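Local coordinates for protein mannitol dehydrogenase (Pseudomonas fluorescens, PDB 1LJ8) that probably catalyses the NAD-dependent interconversion of mannitol and fructose, as expected of a long-chain mannitol 2-dehydrogenase, and binds NAD, at residues A[314-319]-A[416-421]; A[321-326]-A[363-368]. One frame throughout, in Å; residues are numbered along the deposited sequence.

Overall arrangement
Both contacts lie in the largely helical C-terminal domain, away from the NAD site. Coming from the N terminus, helix 289-313 ends and the chain passes through 314-319 into the short helix 318-322, which leads by way of 321-326 to helix 325-339. After helix 351-362 the loop 363-368 returns to 321-326, and contact 2 closes a loop that holds helices 325-339 and 351-362. The chain then runs on to helix 401-413, and the following loop, 416-421, reaches back to 314-319 in contact 1. Contact 2 is nested inside the larger loop closed by contact 1. Their centres are about 14 Å apart, and Tyr315 OH joins them by a probable hydrogen bond to Asp324 OD2.

Contact 1: residues A[314-319]-A[416-421]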
# COMPACT_ATOMS: atom_id res chain seq x y z
N GLY A 314 20.89 2.58 -11.44
CA GLY A 314 20.68 3.94 -11.93
C GLY A 314 19.31 4.14 -12.56
O GLY A 314 18.97 5.26 -12.99
N TYR A 315 18.49 3.09 -12.65
CA TYR A 315 17.15 3.26 -13.23
C TYR A 315 16.32 4.03 -12.22
O TYR A 315 16.64 4.04 -11.00
CB TYR A 315 16.48 1.91 -13.49
CG TYR A 315 17.20 1.05 -14.50
CD1 TYR A 315 17.34 -0.32 -14.31
CD2 TYR A 315 17.71 1.60 -15.68
CE1 TYR A 315 17.96 -1.13 -15.26
CE2 TYR A 315 18.34 0.81 -16.64
CZ TYR A 315 18.47 -0.55 -16.42
OH TYR A 315 19.16 -1.31 -17.35
N ARG A 316 15.26 4.70 -12.70
CA ARG A 316 14.40 5.45 -11.77
C ARG A 316 12.91 5.13 -11.94
O ARG A 316 12.09 5.57 -11.13
CB ARG A 316 14.66 6.97 -11.91
CG ARG A 316 15.99 7.43 -11.25
CD ARG A 316 16.05 7.16 -9.75
NE ARG A 316 17.27 7.63 -9.06
CZ ARG A 316 18.40 6.92 -8.89
NH1 ARG A 316 18.49 5.68 -9.37
NH2 ARG A 316 19.41 7.43 -8.19
N PHE A 317 12.55 4.38 -12.98
CA PHE A 317 11.14 3.99 -13.20
C PHE A 317 11.02 2.50 -13.38
O PHE A 317 11.96 1.85 -13.86
CB PHE A 317 10.56 4.66 -14.44
CG PHE A 317 10.54 6.13 -14.32
CD1 PHE A 317 11.64 6.89 -14.75
CD2 PHE A 317 9.47 6.77 -13.70
CE1 PHE A 317 11.67 8.27 -14.57
CE2 PHE A 317 9.49 8.15 -13.51
CZ PHE A 317 10.58 8.90 -13.94
N VAL A 318 9.87 1.97 -13.00
CA VAL A 318 9.63 0.54 -13.13
C VAL A 318 9.75 0.07 -14.59
O VAL A 318 10.34 -0.98 -14.85
CB VAL A 318 8.23 0.16 -12.57
CG1 VAL A 318 7.94 -1.32 -12.80
CG2 VAL A 318 8.21 0.47 -11.04
N HIS A 319 9.22 0.84 -15.54
CA HIS A 319 9.30 0.38 -16.94
C HIS A 319 10.72 0.29 -17.45
O HIS A 319 10.98 -0.49 -18.37
CB HIS A 319 8.47 1.26 -17.89
CG HIS A 319 8.95 2.68 -18.00
ND1 HIS A 319 8.55 3.68 -17.14
CD2 HIS A 319 9.73 3.28 -18.94
CE1 HIS A 319 9.06 4.83 -17.53
NE2 HIS A 319 9.78 4.62 -18.62
N GLY A 416 23.13 4.78 0.08
CA GLY A 416 22.78 6.08 -0.52
C GLY A 416 23.49 6.62 -1.77
O GLY A 416 23.43 7.84 -1.99
N VAL A 417 24.11 5.76 -2.57
CA VAL A 417 24.79 6.22 -3.79
C VAL A 417 24.65 5.11 -4.83
O VAL A 417 24.88 3.94 -4.52
CB VAL A 417 26.32 6.50 -3.61
CG1 VAL A 417 26.86 7.19 -4.88
CG2 VAL A 417 26.55 7.39 -2.43
N ASP A 418 24.23 5.47 -6.05
CA ASP A 418 24.06 4.43 -7.06
C ASP A 418 25.30 4.23 -7.91
O ASP A 418 26.34 4.86 -7.66
CB ASP A 418 22.78 4.68 -7.92
CG ASP A 418 22.89 5.89 -8.86
OD1 ASP A 418 24.01 6.32 -9.19
OD2 ASP A 418 21.81 6.37 -9.29
N GLU A 419 25.22 3.33 -8.89
CA GLU A 419 26.39 3.04 -9.70
C GLU A 419 26.83 4.20 -10.59
O GLU A 419 27.96 4.19 -11.06
CB GLU A 419 26.16 1.79 -10.55
CG GLU A 419 26.10 0.54 -9.65
CD GLU A 419 25.91 -0.79 -10.38
OE1 GLU A 419 25.73 -0.86 -11.63
OE2 GLU A 419 25.90 -1.82 -9.67
N ASN A 420 25.94 5.16 -10.81
CA ASN A 420 26.32 6.33 -11.63
C ASN A 420 26.85 7.47 -10.75
O ASN A 420 27.14 8.57 -11.27
CB ASN A 420 25.11 6.85 -12.42
CG ASN A 420 24.73 5.93 -13.55
OD1 ASN A 420 25.57 5.20 -14.05
ND2 ASN A 420 23.47 5.98 -13.99
N GLY A 421 26.94 7.25 -9.44
CA GLY A 421 27.41 8.31 -8.55
C GLY A 421 26.31 9.25 -8.08
O GLY A 421 26.58 10.28 -7.44
O HOH W 1 20.64 7.53 -11.39
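Arg316 reaches across to Asp418 just beyond a Schellman motif that ends helix 289-313, with Gly314, at positive phi, as its C-prime residue. A single N-H carries the salt bridge: Arg316 NH2 donates to Asp418 OD2 at 2.8 Å through a bent N-H···O angle of 134°. OD2 is met on its anti side but well out of the carboxylate plane, and the guanidinium and carboxylate planes stand 64° apart. Among hydrogen bonds to main-chain oxygens, Arg316 NH1 gives one to Tyr315 O at 3.0 Å, lying in the guanidinium plane, and another to Phe311 O. The bend of the arginine chain at chi2 (-60°) turns the guanidinium so that NH1 reaches Tyr315 O. An alanine here would remove the guanidinium and is likely to leave the Asp418 carboxylate without its charged mate.

Asp418 is itself held in an Asx turn, with OD1 accepting from Asn420 N at 2.8 Å, inside a type I turn from Asp418 to Gly421. Packing is sparse: Asn420 ND2 comes within 4.0 Å of Gly314 CA, where a CB would clash. A single water bridges the segments, donating to Asp418 OD2 at 2.7 Å and to Gly314 O at 3.2 Å.

Contact 2: residues A[321-326]-A[363-368]; sequences TMNDPL and SNQAIA
Met322, a selenomethionine here, and Ser363 make the close-packed side of this contact, where the backbones approach to 5.4 Å between the CA atoms of these two residues. The CB of Met322 rests 3.5 Å from Ser363 OG, and its CG follows alongside. With chi1 at -66° and further bends at chi2 and chi3, the chain then turns away from the loop, and the buried residue packs on Leu306 of helix 289-313 and Met331 of helix 325-339. The Ser363 hydroxyl is hydrogen-bonded with Val359 O, back in helix 351-362, and it accepts a bond from a water at 3.0 Å. The same water donates to Met322 O at 2.8 Å, a bridge beside the contact of Met322 CB with Ser363 OG.

In the fold, this is where the connection between the short helix 318-322 and helix 325-339 meets the loop that follows helix 351-362. Asp324 is the N-cap of helix 325-339, its OD1 accepting from Leu326 N, while Asn364 OD1 accepts from Ile367 N in an Asx motif within the opposing loop.

The solvent side is held by polar groups instead of close packing. Asn323, exposed, and Gln365, partly exposed, approach from opposite directions and pair their amides, nearly coplanar at 27°, through two bonds of unequal quality. Asn323 ND2 donates to a lone pair of Gln365 OE1 at 2.9 Å, almost straight at 177°. The return bond, Gln365 NE2 to Asn323 OD1, is longer at 3.1 Å and bent, the donor tilted from the carbonyl plane. Gln365 NE2 also donates to Ser363 O at 2.8 Å, which ties the amide to its own loop and helps fix its rotation.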
# COMPACT_ATOMS: atom_id res chain seq x y z
N THR A 321 13.30 -0.86 -15.75
CA THR A 321 13.81 -2.18 -15.40
C THR A 321 13.21 -3.22 -16.34
O THR A 321 13.87 -4.20 -16.68
CB THR A 321 13.46 -2.62 -13.93
OG1 THR A 321 12.04 -2.87 -13.80
CG2 THR A 321 13.96 -1.55 -12.94
N MSE A 322 11.98 -3.01 -16.81
CA MSE A 322 11.38 -3.97 -17.71
C MSE A 322 11.98 -3.87 -19.11
O MSE A 322 11.75 -4.80 -19.91
CB MSE A 322 9.86 -3.80 -17.79
CG MSE A 322 9.13 -4.11 -16.50
SE MSE A 322 9.30 -6.03 -15.94
CE MSE A 322 10.70 -5.80 -14.89
N ASN A 323 12.72 -2.79 -19.39
CA ASN A 323 13.39 -2.66 -20.70
C ASN A 323 14.79 -3.28 -20.62
O ASN A 323 15.54 -3.25 -21.61
CB ASN A 323 13.46 -1.19 -21.16
CG ASN A 323 12.06 -0.61 -21.48
OD1 ASN A 323 11.14 -1.36 -21.81
ND2 ASN A 323 11.92 0.71 -21.38
N ASP A 324 15.14 -3.82 -19.46
CA ASP A 324 16.44 -4.50 -19.26
C ASP A 324 16.14 -6.01 -19.23
O ASP A 324 15.56 -6.53 -18.25
CB ASP A 324 17.09 -4.04 -17.94
CG ASP A 324 18.52 -4.57 -17.79
OD1 ASP A 324 18.75 -5.73 -18.19
OD2 ASP A 324 19.39 -3.84 -17.29
N PRO A 325 16.53 -6.75 -20.28
CA PRO A 325 16.22 -8.17 -20.25
C PRO A 325 16.76 -8.97 -19.08
O PRO A 325 16.20 -10.01 -18.77
CB PRO A 325 16.74 -8.69 -21.61
CG PRO A 325 16.82 -7.45 -22.48
CD PRO A 325 17.25 -6.38 -21.52
N LEU A 326 17.83 -8.52 -18.44
CA LEU A 326 18.34 -9.28 -17.31
C LEU A 326 17.39 -9.12 -16.14
O LEU A 326 17.21 -10.05 -15.38
CB LEU A 326 19.71 -8.77 -16.88
CG LEU A 326 20.94 -9.06 -17.74
CD1 LEU A 326 22.13 -8.33 -17.12
CD2 LEU A 326 21.19 -10.57 -17.77
N SER A 363 5.58 -3.25 -17.54
CA SER A 363 6.20 -2.76 -18.78
C SER A 363 5.51 -1.52 -19.33
O SER A 363 5.97 -0.91 -20.32
CB SER A 363 6.22 -3.88 -19.85
OG SER A 363 6.96 -5.01 -19.36
N ASN A 364 4.40 -1.14 -18.69
CA ASN A 364 3.64 0.08 -19.08
C ASN A 364 4.60 1.28 -19.05
O ASN A 364 5.09 1.73 -18.01
CB ASN A 364 2.48 0.24 -18.07
CG ASN A 364 1.64 1.48 -18.29
OD1 ASN A 364 2.00 2.40 -19.03
ND2 ASN A 364 0.50 1.52 -17.60
N GLN A 365 4.91 1.84 -20.22
CA GLN A 365 5.87 2.94 -20.23
C GLN A 365 5.24 4.27 -19.90
O GLN A 365 5.88 5.14 -19.31
CB GLN A 365 6.54 3.07 -21.61
CG GLN A 365 6.97 1.73 -22.23
CD GLN A 365 8.33 1.26 -21.77
OE1 GLN A 365 9.32 1.99 -21.86
NE2 GLN A 365 8.40 0.00 -21.27
N ALA A 366 3.97 4.43 -20.26
CA ALA A 366 3.31 5.72 -20.05
C ALA A 366 3.11 6.09 -18.59
O ALA A 366 3.15 7.27 -18.25
CB ALA A 366 1.98 5.70 -20.74
N ILE A 367 2.89 5.08 -17.74
CA ILE A 367 2.59 5.33 -16.31
C ILE A 367 3.74 5.96 -15.53
O ILE A 367 3.51 6.72 -14.58
CB ILE A 367 2.09 4.00 -15.65
CG1 ILE A 367 1.42 4.23 -14.26
CG2 ILE A 367 3.27 3.05 -15.52
CD1 ILE A 367 0.25 5.20 -14.27
N ALA A 368 4.97 5.63 -15.87
CA ALA A 368 6.11 6.21 -15.19
C ALA A 368 6.05 6.10 -13.65
O ALA A 368 6.13 7.07 -12.89
CB ALA A 368 6.28 7.70 -15.63
O HOH W 2 9.37 -5.96 -20.86